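Local coordinates for lactate racemase (Thermoanaerobacterium thermosaccharolyticum, PDB 2YJG), which catalyses the interconversion of D- and L-lactate with a nickel-pincer cofactor derived from nicotinic acid mononucleotide, and is seen here as the apoprotein, at residues Val67-Asp72 against Lys100-Thr105; Arg75-Arg80 against Val166-Ile171; Pro276-Ile281 against Ala306-Gly311. All blocks are in the same frame, centred on the assembly; numbering follows the deposited sequence.

Contact 1 of 3, residues Val67-Asp72 against Lys100-Thr105; sequences VIITSD and KILIAT
Val67-Ser71 and Lys100-Ala104 run side by side as parallel strands, and four backbone bonds stitch them together: Ile68 N to Lys100 O, Leu102 N to Ile68 O, Thr70 N to Leu102 O and Ala104 N to Thr70 O. The last is the shortest, at 2.7 Å between Ala104 N and Thr70 O. Packing is close on the face that bears Val67, Ile69, Leu102 and Ala104. With CG1 of Val67 turned anti to its own nitrogen (chi1 170°), that methyl lies 3.8 Å from Leu102 CB, and further along Ile69 CG2 meets Ala104 CB at 3.6 Å. On the other face Ile68 CD1 lies 4.4 Å from Ile101 CG1, and helix 79-91 covers Ile68. Strand 66-71, helix 79-91 and strand 99-104 follow one another in the chain as a beta-alpha-beta unit, the two strands parallel and adjacent. The margins are looser. Lys100 touches Val67 with its first carbons, CB standing 4.3 Å from Val67 CG2, but its amine leads away from the strand pair at a partly exposed position. At the C-terminal end the chains spread, the CA atoms of Asp72 and Thr105 lying 5.5 Å apart. There Asp72 OD2 passes close to Thr105 CA and bonds His108 ND1, and its OD1 takes Thr74 OG1. By similarity, Asp72 and Thr74 bind the nickel cofactor and His108 is a proton donor/acceptor.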
loop_
_atom_site.group_PDB
_atom_site.type_symbol
_atom_site.label_atom_id
_atom_site.label_comp_id
_atom_site.label_asym_id
_atom_site.label_seq_id
_atom_site.Cartn_x
_atom_site.Cartn_y
_atom_site.Cartn_z
ATOM N N VAL A 67 -10.823 8.901 -14.366
ATOM C CA VAL A 67 -9.499 9.109 -13.790
ATOM C C VAL A 67 -9.637 10.338 -12.879
ATOM O O VAL A 67 -10.184 11.352 -13.299
ATOM C CB VAL A 67 -8.384 9.313 -14.863
ATOM C CG1 VAL A 67 -7.039 9.773 -14.209
ATOM C CG2 VAL A 67 -8.224 7.995 -15.758
ATOM N N ILE A 68 -9.221 10.195 -11.627
ATOM C CA ILE A 68 -9.047 11.346 -10.735
ATOM C C ILE A 68 -7.553 11.605 -10.561
ATOM O O ILE A 68 -6.831 10.704 -10.078
ATOM C CB ILE A 68 -9.527 11.077 -9.351
ATOM C CG1 ILE A 68 -11.003 10.623 -9.338
ATOM C CG2 ILE A 68 -9.365 12.323 -8.436
ATOM C CD1 ILE A 68 -11.465 10.090 -7.960
ATOM N N ILE A 69 -7.122 12.832 -10.861
ATOM C CA ILE A 69 -5.727 13.204 -10.658
ATOM C C ILE A 69 -5.626 13.735 -9.236
ATOM O O ILE A 69 -6.476 14.547 -8.805
ATOM C CB ILE A 69 -5.222 14.269 -11.619
ATOM C CG1 ILE A 69 -5.321 13.790 -13.088
ATOM C CG2 ILE A 69 -3.747 14.550 -11.308
ATOM C CD1 ILE A 69 -5.025 14.882 -14.159
ATOM N N THR A 70 -4.636 13.235 -8.488
ATOM C CA THR A 70 -4.372 13.692 -7.152
ATOM C C THR A 70 -2.925 14.119 -7.043
ATOM O O THR A 70 -2.079 13.738 -7.878
ATOM C CB THR A 70 -4.687 12.596 -6.118
ATOM O OG1 THR A 70 -4.784 13.169 -4.793
ATOM C CG2 THR A 70 -3.618 11.536 -6.104
ATOM N N SER A 71 -2.631 14.903 -6.010
ATOM C CA SER A 71 -1.290 15.349 -5.743
ATOM C C SER A 71 -0.387 14.297 -5.080
ATOM O O SER A 71 -0.815 13.307 -4.511
ATOM C CB SER A 71 -1.292 16.628 -4.916
ATOM O OG SER A 71 -1.850 17.715 -5.652
ATOM N N ASP A 72 0.900 14.552 -5.122
ATOM C CA ASP A 72 1.848 13.593 -4.617
ATOM C C ASP A 72 2.174 13.744 -3.146
ATOM O O ASP A 72 1.686 14.629 -2.516
ATOM C CB ASP A 72 3.090 13.449 -5.509
ATOM C CG ASP A 72 4.086 14.620 -5.422
ATOM O OD1 ASP A 72 3.924 15.543 -4.664
ATOM O OD2 ASP A 72 5.052 14.581 -6.161
ATOM N N LYS A 100 -9.733 5.275 -11.658
ATOM C CA LYS A 100 -8.301 5.237 -11.456
ATOM C C LYS A 100 -7.818 6.530 -10.819
ATOM O O LYS A 100 -8.235 7.601 -11.216
ATOM C CB LYS A 100 -7.561 4.995 -12.773
ATOM C CG LYS A 100 -7.492 3.515 -13.081
ATOM C CD LYS A 100 -6.692 3.162 -14.246
ATOM C CE LYS A 100 -7.167 1.788 -14.756
ATOM N NZ LYS A 100 -6.132 1.264 -15.627
ATOM N N ILE A 101 -6.940 6.435 -9.838
ATOM C CA ILE A 101 -6.441 7.614 -9.172
ATOM C C ILE A 101 -5.011 7.741 -9.637
ATOM O O ILE A 101 -4.187 6.914 -9.314
ATOM C CB ILE A 101 -6.612 7.486 -7.637
ATOM C CG1 ILE A 101 -8.104 7.327 -7.299
ATOM C CG2 ILE A 101 -6.130 8.703 -6.924
ATOM C CD1 ILE A 101 -8.378 6.826 -5.895
ATOM N N LEU A 102 -4.735 8.800 -10.362
ATOM C CA LEU A 102 -3.435 9.037 -10.993
ATOM C C LEU A 102 -2.720 10.084 -10.172
ATOM O O LEU A 102 -3.217 11.200 -10.059
ATOM C CB LEU A 102 -3.665 9.598 -12.398
ATOM C CG LEU A 102 -2.431 9.937 -13.262
ATOM C CD1 LEU A 102 -1.343 8.790 -13.304
ATOM C CD2 LEU A 102 -2.883 10.373 -14.607
ATOM N N ILE A 103 -1.548 9.739 -9.630
ATOM C CA ILE A 103 -0.771 10.640 -8.753
ATOM C C ILE A 103 0.091 11.554 -9.639
ATOM O O ILE A 103 0.911 11.060 -10.421
ATOM C CB ILE A 103 0.139 9.854 -7.803
ATOM C CG1 ILE A 103 -0.652 8.864 -6.964
ATOM C CG2 ILE A 103 0.966 10.786 -6.891
ATOM C CD1 ILE A 103 -1.620 9.505 -6.059
ATOM N N ALA A 104 -0.105 12.863 -9.514
ATOM C CA ALA A 104 0.566 13.878 -10.345
ATOM C C ALA A 104 1.892 14.195 -9.713
ATOM O O ALA A 104 1.986 15.089 -8.884
ATOM C CB ALA A 104 -0.300 15.183 -10.387
ATOM N N THR A 105 2.931 13.501 -10.135
ATOM C CA THR A 105 4.268 13.651 -9.561
ATOM C C THR A 105 5.060 14.748 -10.203
ATOM O O THR A 105 6.106 15.126 -9.676
ATOM C CB THR A 105 5.044 12.343 -9.803
ATOM O OG1 THR A 105 4.934 12.056 -11.205
ATOM C CG2 THR A 105 4.395 11.179 -9.031
#

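Contact 2 of 3, residues Arg75-Arg80 against Val166-Ile171; sequences RPVPSR and VAEGFI. With SO4 (sulfate ion), chain D; SO4 (sulfate ion), chain E.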
loop_
_atom_site.group_PDB
_atom_site.type_symbol
_atom_site.label_atom_id
_atom_site.label_comp_id
_atom_site.label_asym_id
_atom_site.label_seq_id
_atom_site.Cartn_x
_atom_site.Cartn_y
_atom_site.Cartn_z
ATOM N N ARG A 75 2.960 17.128 -1.494
ATOM C CA ARG A 75 1.996 18.222 -1.397
ATOM C C ARG A 75 1.108 17.931 -0.203
ATOM O O ARG A 75 0.882 16.762 0.131
ATOM C CB ARG A 75 1.160 18.356 -2.680
ATOM C CG ARG A 75 1.969 18.506 -3.971
ATOM C CD ARG A 75 3.033 19.592 -3.957
ATOM N NE ARG A 75 2.443 20.941 -3.953
ATOM C CZ ARG A 75 2.735 21.938 -3.093
ATOM N NH1 ARG A 75 3.642 21.817 -2.109
ATOM N NH2 ARG A 75 2.106 23.098 -3.230
ATOM N N PRO A 76 0.616 18.973 0.468
ATOM C CA PRO A 76 -0.224 18.777 1.657
ATOM C C PRO A 76 -1.710 18.517 1.437
ATOM O O PRO A 76 -2.507 18.711 2.368
ATOM C CB PRO A 76 -0.023 20.092 2.412
ATOM C CG PRO A 76 0.074 21.079 1.350
ATOM C CD PRO A 76 0.881 20.402 0.234
ATOM N N VAL A 77 -2.101 18.066 0.251
ATOM C CA VAL A 77 -3.500 17.762 -0.017
ATOM C C VAL A 77 -4.036 16.694 0.977
ATOM O O VAL A 77 -3.464 15.608 1.145
ATOM C CB VAL A 77 -3.720 17.325 -1.474
ATOM C CG1 VAL A 77 -5.180 17.060 -1.718
ATOM C CG2 VAL A 77 -3.165 18.340 -2.458
ATOM N N PRO A 78 -5.119 17.016 1.691
ATOM C CA PRO A 78 -5.654 16.124 2.703
ATOM C C PRO A 78 -6.511 15.041 2.072
ATOM O O PRO A 78 -7.722 14.990 2.267
ATOM C CB PRO A 78 -6.490 17.045 3.589
ATOM C CG PRO A 78 -6.932 18.135 2.691
ATOM C CD PRO A 78 -5.853 18.296 1.633
ATOM N N SER A 79 -5.879 14.164 1.305
ATOM C CA SER A 79 -6.642 13.236 0.483
ATOM C C SER A 79 -7.395 12.143 1.225
ATOM O O SER A 79 -8.305 11.545 0.656
ATOM C CB SER A 79 -5.753 12.641 -0.614
ATOM O OG SER A 79 -5.178 13.650 -1.424
ATOM N N ARG A 80 -7.000 11.822 2.464
ATOM C CA ARG A 80 -7.793 10.893 3.265
ATOM C C ARG A 80 -9.226 11.406 3.430
ATOM O O ARG A 80 -10.136 10.653 3.653
ATOM C CB ARG A 80 -7.148 10.665 4.653
ATOM C CG ARG A 80 -5.855 9.918 4.648
ATOM C CD ARG A 80 -5.030 10.222 5.944
ATOM N NE ARG A 80 -3.766 9.457 6.035
ATOM C CZ ARG A 80 -3.648 8.177 6.430
ATOM N NH1 ARG A 80 -4.709 7.454 6.754
ATOM N NH2 ARG A 80 -2.444 7.594 6.480
ATOM N N VAL A 166 -10.956 14.064 -13.978
ATOM C CA VAL A 166 -11.205 14.884 -12.814
ATOM C C VAL A 166 -9.854 15.175 -12.123
ATOM O O VAL A 166 -8.919 14.374 -12.226
ATOM C CB VAL A 166 -12.158 14.111 -11.837
ATOM C CG1 VAL A 166 -12.287 14.789 -10.538
ATOM C CG2 VAL A 166 -13.512 13.998 -12.444
ATOM N N ALA A 167 -9.791 16.232 -11.329
ATOM C CA ALA A 167 -8.589 16.452 -10.468
ATOM C C ALA A 167 -8.957 17.043 -9.135
ATOM O O ALA A 167 -9.945 17.804 -9.029
ATOM C CB ALA A 167 -7.627 17.398 -11.138
ATOM N N GLU A 168 -8.136 16.729 -8.133
ATOM C CA GLU A 168 -8.211 17.391 -6.882
ATOM C C GLU A 168 -6.894 18.099 -6.617
ATOM O O GLU A 168 -5.870 17.859 -7.275
ATOM C CB GLU A 168 -8.572 16.461 -5.750
ATOM C CG GLU A 168 -7.549 15.390 -5.413
ATOM C CD GLU A 168 -7.672 14.868 -3.977
ATOM O OE1 GLU A 168 -8.646 15.245 -3.282
ATOM O OE2 GLU A 168 -6.784 14.086 -3.538
ATOM N N GLY A 169 -6.921 19.014 -5.666
ATOM C CA GLY A 169 -5.724 19.826 -5.394
ATOM C C GLY A 169 -5.972 20.796 -4.255
ATOM O O GLY A 169 -7.012 20.733 -3.587
ATOM N N PHE A 170 -5.053 21.741 -4.066
ATOM C CA PHE A 170 -5.248 22.822 -3.077
ATOM C C PHE A 170 -4.730 24.148 -3.664
ATOM O O PHE A 170 -3.927 24.157 -4.684
ATOM C CB PHE A 170 -4.549 22.497 -1.754
ATOM C CG PHE A 170 -3.113 22.741 -1.765
ATOM C CD1 PHE A 170 -2.295 22.130 -2.680
ATOM C CD2 PHE A 170 -2.558 23.599 -0.865
ATOM C CE1 PHE A 170 -0.965 22.436 -2.709
ATOM C CE2 PHE A 170 -1.230 23.851 -0.876
ATOM C CZ PHE A 170 -0.451 23.274 -1.802
ATOM N N ILE A 171 -5.169 25.245 -3.062
ATOM C CA ILE A 171 -4.895 26.569 -3.636
ATOM C C ILE A 171 -4.144 27.431 -2.637
ATOM O O ILE A 171 -4.648 27.654 -1.523
ATOM C CB ILE A 171 -6.190 27.293 -4.066
ATOM C CG1 ILE A 171 -6.874 26.615 -5.208
ATOM C CG2 ILE A 171 -5.823 28.745 -4.472
ATOM C CD1 ILE A 171 -8.334 27.044 -5.449
HETATM S S SO4 D . -3.385 3.979 7.942
HETATM O O1 SO4 D . -4.778 4.328 7.816
HETATM O O2 SO4 D . -3.030 3.343 9.186
HETATM O O3 SO4 D . -2.936 3.116 6.867
HETATM O O4 SO4 D . -2.565 5.157 7.797
HETATM S S SO4 E . 0.305 22.006 -7.340
HETATM O O1 SO4 E . -0.504 21.230 -8.279
HETATM O O2 SO4 E . -0.052 21.533 -5.981
HETATM O O3 SO4 E . 1.780 21.884 -7.517
HETATM O O4 SO4 E . -0.085 23.350 -7.605
#
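The Phe170 ring is touched over one face by Pro76 and at its edge by Arg75 and by a sulfate oxygen. Pro76 CG sits 4.1 Å from the ring centroid, 25° off the normal and shifted toward the rim, a CH-pi contact. Arg75 NH2 comes in near the ring plane, 2.9 Å from Phe170 CZ, a tight approach that may be partly a fault of the model; the guanidinium is turned 59° from the ring, and this is no cation-pi stack. The same proline also covers one face of the guanidinium, through its CD. At the guanidinium edge Arg75 NE points almost straight at the sulfate oxygen, 3.3 Å from NE to O2, and Gly181 N also binds that ion. The sulfate probably came from the crystallisation liquor; as Arg75 binds the cofactor by similarity, an anion beside it is consistent with a pocket for a charged ligand. Deeper in, Val77 CG2 rests 3.9 Å from Phe170 CD1. Phe170 CG stands between its backbone N and carbonyl carbon (chi1 79°), which directs the ring at these partners. Beyond Val77, Ser79 OG donates to Glu168 OE2 over 2.7 Å, on the syn side of the buried carboxylate but tilted out of its plane. Thr70 OG1 shares that oxygen, while Thr82 OG1 holds Glu168 OE1, so both carboxylate oxygens are satisfied and the group's rotation is fixed. Pro78 is the N-cap of helix 79-91, and the contact thus fastens the start of that helix to strand 164-170, which lies in the mixed sheet between strands 66-71 and 233-241.

Contact 3 of 3, residues Pro276-Ile281 against Ala306-Gly311; sequences PADIVI and ACKDGG
With CG anti to the carbonyl carbon (chi1 -71°) and the chain extended beyond it, Lys308 runs past Pro276 and brings NZ to the carboxylate of Asp278. The salt bridge spans 3.1 Å from Lys308 NZ to Asp278 OD2, the ammonium coming from above the carboxylate plane. On the way Lys308 CE passes 3.4 Å from Pro276 O. A leucine in place of Asp278 would probably leave the Lys308 ammonium without its anionic mate and its exposed end freer to turn. Behind this surface pair, two backbone bonds make a short parallel bridge: Ala277 N to Ala306 O, and Lys308 N to Ala277 O at 2.8 Å. On the buried side, Val280 CG2 fits against Cys307 CB, 3.6 Å away, and against Ala306 CB. A type II turn from Lys308 to Gly311 then brings Gly311 CA within 3.2 Å of Asp278 O, where a side chain would collide with that oxygen. The chain turns a corner at Asp278 and again at Asp309-Gly310, leading into strands 279-283 and 311-316. These are neighbours in the parallel six-stranded sheet, joined by helix 293-305 as a beta-alpha-beta crossover, with strand 412-415 on the other flank of strand 279-283.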
loop_
_atom_site.group_PDB
_atom_site.type_symbol
_atom_site.label_atom_id
_atom_site.label_comp_id
_atom_site.label_asym_id
_atom_site.label_seq_id
_atom_site.Cartn_x
_atom_site.Cartn_y
_atom_site.Cartn_z
ATOM N N PRO A 276 6.867 50.497 0.272
ATOM C CA PRO A 276 8.210 49.918 0.289
ATOM C C PRO A 276 9.193 50.610 1.255
ATOM O O PRO A 276 9.154 51.851 1.466
ATOM C CB PRO A 276 8.663 49.967 -1.167
ATOM C CG PRO A 276 7.401 50.290 -2.001
ATOM C CD PRO A 276 6.467 51.018 -1.052
ATOM N N ALA A 277 10.040 49.781 1.867
ATOM C CA ALA A 277 10.936 50.204 2.919
ATOM C C ALA A 277 12.352 49.868 2.539
ATOM O O ALA A 277 12.628 49.039 1.651
ATOM C CB ALA A 277 10.599 49.513 4.229
ATOM N N ASP A 278 13.271 50.514 3.225
ATOM C CA ASP A 278 14.673 50.263 3.006
ATOM C C ASP A 278 15.157 48.913 3.469
ATOM O O ASP A 278 16.172 48.429 2.927
ATOM C CB ASP A 278 15.501 51.304 3.722
ATOM C CG ASP A 278 15.702 52.482 2.897
ATOM O OD1 ASP A 278 16.540 52.395 1.966
ATOM O OD2 ASP A 278 15.034 53.500 3.181
ATOM N N ILE A 279 14.480 48.371 4.497
ATOM C CA ILE A 279 14.769 47.043 5.101
ATOM C C ILE A 279 13.458 46.264 5.249
ATOM O O ILE A 279 12.432 46.808 5.667
ATOM C CB ILE A 279 15.488 47.151 6.471
ATOM C CG1 ILE A 279 16.798 47.919 6.362
ATOM C CG2 ILE A 279 15.831 45.805 7.053
ATOM C CD1 ILE A 279 17.451 48.244 7.805
ATOM N N VAL A 280 13.500 44.991 4.877
ATOM C CA VAL A 280 12.422 44.091 5.122
ATOM C C VAL A 280 12.978 42.932 5.948
ATOM O O VAL A 280 14.088 42.448 5.659
ATOM C CB VAL A 280 11.891 43.522 3.796
ATOM C CG1 VAL A 280 10.819 42.564 4.068
ATOM C CG2 VAL A 280 11.446 44.634 2.797
ATOM N N ILE A 281 12.223 42.470 6.949
ATOM C CA ILE A 281 12.486 41.229 7.687
ATOM C C ILE A 281 11.400 40.249 7.401
ATOM O O ILE A 281 10.206 40.560 7.542
ATOM C CB ILE A 281 12.539 41.422 9.222
ATOM C CG1 ILE A 281 13.720 42.321 9.556
ATOM C CG2 ILE A 281 12.548 40.054 9.905
ATOM C CD1 ILE A 281 13.847 42.692 11.077
ATOM N N ALA A 306 8.316 44.266 -1.078
ATOM C CA ALA A 306 8.191 45.273 -0.005
ATOM C C ALA A 306 9.412 46.091 0.243
ATOM O O ALA A 306 9.437 46.851 1.237
ATOM C CB ALA A 306 7.792 44.589 1.324
ATOM N N CYS A 307 10.439 45.940 -0.602
ATOM C CA CYS A 307 11.711 46.588 -0.404
ATOM C C CYS A 307 11.940 47.641 -1.512
ATOM O O CYS A 307 11.578 47.435 -2.674
ATOM C CB CYS A 307 12.793 45.521 -0.420
ATOM S SG CYS A 307 14.334 45.970 0.252
ATOM N N LYS A 308 12.481 48.793 -1.128
ATOM C CA LYS A 308 12.962 49.773 -2.073
ATOM C C LYS A 308 14.190 49.234 -2.843
ATOM O O LYS A 308 14.989 48.451 -2.323
ATOM C CB LYS A 308 13.364 51.052 -1.316
ATOM C CG LYS A 308 12.205 51.861 -0.743
ATOM C CD LYS A 308 12.779 53.168 -0.178
ATOM C CE LYS A 308 11.965 53.705 0.994
ATOM N NZ LYS A 308 12.672 54.849 1.718
ATOM N N ASP A 309 14.347 49.688 -4.079
ATOM C CA ASP A 309 15.512 49.375 -4.888
ATOM C C ASP A 309 16.740 49.706 -4.133
ATOM O O ASP A 309 16.875 50.799 -3.530
ATOM C CB ASP A 309 15.527 50.158 -6.212
ATOM C CG ASP A 309 14.202 50.030 -7.003
ATOM O OD1 ASP A 309 13.720 48.881 -7.239
ATOM O OD2 ASP A 309 13.620 51.097 -7.373
ATOM N N GLY A 310 17.646 48.742 -4.087
ATOM C CA GLY A 310 18.860 48.866 -3.319
ATOM C C GLY A 310 18.778 48.612 -1.845
ATOM O O GLY A 310 19.754 48.796 -1.167
ATOM N N GLY A 311 17.600 48.204 -1.357
ATOM C CA GLY A 311 17.377 47.957 0.032
ATOM C C GLY A 311 17.877 46.579 0.406
ATOM O O GLY A 311 18.419 45.865 -0.443
#

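Contacts 1 and 2 belong to one N-terminal core and share a sheet in which strands 66-71 and 164-170 are neighbours; the two contacts meet at Glu168. Contact 1 is strand against strand, mostly backbone hydrogen bonds and aliphatic packing, whereas contact 2 joins a loop and helix start to a strand and relies on side chains: a ring, a guanidinium and a buried carboxylate. Both include residues of the predicted cofactor site. Contact 3, in the C-terminal domain, lies on the opposite side of the chain's centre, about 41 Å from contact 1 between centres; it combines a small buried apolar patch with a salt bridge from an exposed lysine, away from the annotated sites.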